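Local coordinates for protein MAR1 Ribonuclease (Caenorhabditis elegans, PDB 2B34) that probably acts as a hydrolase of the isochorismatase family, possibly cleaving RNA, at residues A[15-20]-A[103-108]. Sequence-based numbering, arbitrary orientation.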
loop_
_atom_site.group_PDB
_atom_site.type_symbol
_atom_site.label_atom_id
_atom_site.label_comp_id
_atom_site.label_asym_id
_atom_site.label_seq_id
_atom_site.Cartn_x
_atom_site.Cartn_y
_atom_site.Cartn_z
ATOM N N SER A 15 3.803 16.289 21.931
ATOM C CA SER A 15 4.742 15.454 21.180
ATOM C C SER A 15 6.118 15.298 21.828
ATOM O O SER A 15 6.566 16.151 22.592
ATOM C CB SER A 15 4.917 16.007 19.759
ATOM O OG SER A 15 3.691 15.985 19.042
ATOM N N ALA A 16 6.782 14.192 21.502
ATOM C CA ALA A 16 8.180 13.978 21.868
ATOM C C ALA A 16 8.956 13.463 20.664
ATOM O O ALA A 16 8.411 12.729 19.828
ATOM C CB ALA A 16 8.299 13.001 23.040
ATOM N N LEU A 17 10.222 13.858 20.574
ATOM C CA LEU A 17 11.107 13.337 19.541
ATOM C C LEU A 17 11.969 12.215 20.101
ATOM O O LEU A 17 12.713 12.404 21.063
ATOM C CB LEU A 17 11.977 14.445 18.943
ATOM C CG LEU A 17 13.052 14.025 17.926
ATOM C CD1 LEU A 17 12.460 13.453 16.620
ATOM C CD2 LEU A 17 13.968 15.199 17.629
ATOM N N PHE A 18 11.855 11.045 19.487
ATOM C CA PHE A 18 12.677 9.901 19.848
ATOM C C PHE A 18 13.755 9.692 18.781
ATOM O O PHE A 18 13.450 9.503 17.602
ATOM C CB PHE A 18 11.804 8.651 20.020
ATOM C CG PHE A 18 11.236 8.473 21.415
ATOM C CD1 PHE A 18 10.791 9.565 22.162
ATOM C CD2 PHE A 18 11.118 7.197 21.968
ATOM C CE1 PHE A 18 10.262 9.390 23.445
ATOM C CE2 PHE A 18 10.592 7.012 23.250
ATOM C CZ PHE A 18 10.166 8.111 23.988
ATOM N N VAL A 19 15.015 9.750 19.207
ATOM C CA VAL A 19 16.163 9.513 18.328
ATOM C C VAL A 19 16.766 8.163 18.700
ATOM O O VAL A 19 17.406 8.036 19.752
ATOM C CB VAL A 19 17.247 10.621 18.490
ATOM C CG1 VAL A 19 18.426 10.383 17.547
ATOM C CG2 VAL A 19 16.650 12.017 18.287
ATOM N N CYS A 20 16.571 7.148 17.863
ATOM C CA CYS A 20 17.065 5.825 18.255
ATOM C C CYS A 20 18.311 5.328 17.542
ATOM O O CYS A 20 18.346 5.171 16.310
ATOM C CB CYS A 20 15.944 4.764 18.388
ATOM S SG CYS A 20 15.858 3.367 17.267
ATOM N N ASN A 103 1.871 11.878 21.287
ATOM C CA ASN A 103 2.532 11.643 20.009
ATOM C C ASN A 103 4.051 11.471 20.129
ATOM O O ASN A 103 4.719 12.220 20.849
ATOM C CB ASN A 103 2.225 12.797 19.052
ATOM C CG ASN A 103 0.732 12.983 18.819
ATOM O OD1 ASN A 103 0.095 12.194 18.120
ATOM N ND2 ASN A 103 0.171 14.036 19.403
ATOM N N VAL A 104 4.591 10.478 19.427
ATOM C CA VAL A 104 6.037 10.320 19.319
ATOM C C VAL A 104 6.479 10.427 17.861
ATOM O O VAL A 104 5.978 9.722 16.988
ATOM C CB VAL A 104 6.558 9.001 19.959
ATOM C CG1 VAL A 104 8.039 8.786 19.644
ATOM C CG2 VAL A 104 6.351 9.010 21.466
ATOM N N ILE A 105 7.412 11.339 17.621
ATOM C CA ILE A 105 8.067 11.480 16.332
ATOM C C ILE A 105 9.338 10.640 16.409
ATOM O O ILE A 105 10.141 10.802 17.329
ATOM C CB ILE A 105 8.383 12.961 16.028
ATOM C CG1 ILE A 105 7.105 13.810 16.150
ATOM C CG2 ILE A 105 9.033 13.106 14.647
ATOM C CD1 ILE A 105 7.336 15.312 16.238
ATOM N N LEU A 106 9.500 9.725 15.458
ATOM C CA LEU A 106 10.570 8.737 15.534
ATOM C C LEU A 106 11.545 8.822 14.362
ATOM O O LEU A 106 11.145 8.755 13.194
ATOM C CB LEU A 106 9.976 7.322 15.656
ATOM C CG LEU A 106 10.847 6.085 15.911
ATOM C CD1 LEU A 106 11.847 6.269 17.053
ATOM C CD2 LEU A 106 9.949 4.890 16.199
ATOM N N VAL A 107 12.822 8.994 14.696
ATOM C CA VAL A 107 13.913 8.925 13.725
ATOM C C VAL A 107 14.936 7.886 14.189
ATOM O O VAL A 107 14.964 7.515 15.362
ATOM C CB VAL A 107 14.610 10.304 13.496
ATOM C CG1 VAL A 107 13.607 11.351 13.028
ATOM C CG2 VAL A 107 15.353 10.785 14.753
ATOM N N GLY A 108 15.770 7.409 13.270
ATOM C CA GLY A 108 16.842 6.508 13.664
ATOM C C GLY A 108 16.882 5.196 12.924
ATOM O O GLY A 108 16.230 5.036 11.885
#
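The carbonyl oxygen of A16 is gripped twice by the neighbouring strand: I105 N donates a nearly straight hydrogen bond of 2.8 Å to A16 O, and the CA-H of V104 makes a weaker contact with the same oxygen. I105 O is held likewise, by F18 N at 2.8 Å and the CA-H of L17. With A16 N to N103 O, V107 N to F18 O and C20 N to V107 O, five backbone bonds form the ladder of a parallel pair, its segment directions 24° apart.

V104 lays CG1 over one face of the F18 ring, 4.1 Å from the centroid, a CH-pi contact. With CG1 anti to the backbone N (chi1 172°), this methyl is carried across to the phenyl group. L106 CD1 meets F18 CB at 3.8 Å, at the base of that side chain, and the leucine also touches V115 and T119 of helix 114-124. V104 touches L122 of the same helix, so one short branched side chain serves ring and helix.

Strands 15-20 and 103-109 are the two central neighbours of a parallel six-stranded sheet in strand order 3-2-1-4-5-6, the Rossmann-like core of the isochorismatase fold. On the other face, L17 CD1 crosses to I105 CG2 at 4.0 Å, while V19 and V107 lie side by side; their beta branching suits extended backbone.

At the N-terminal ends, S15 OG packs against N103 CB at 3.5 Å, but its hydroxyl is hydrogen-bonded to N11 O. Toward the C-terminal ends, G108 sits at phi 126°, where a beta carbon would run into C20 O and V107 O; without one, G108 CA comes within 3.3 Å of C20 O. A disulfide from C20 SG to C114 SG ties strand 15-20 to the first residue of helix 114-124.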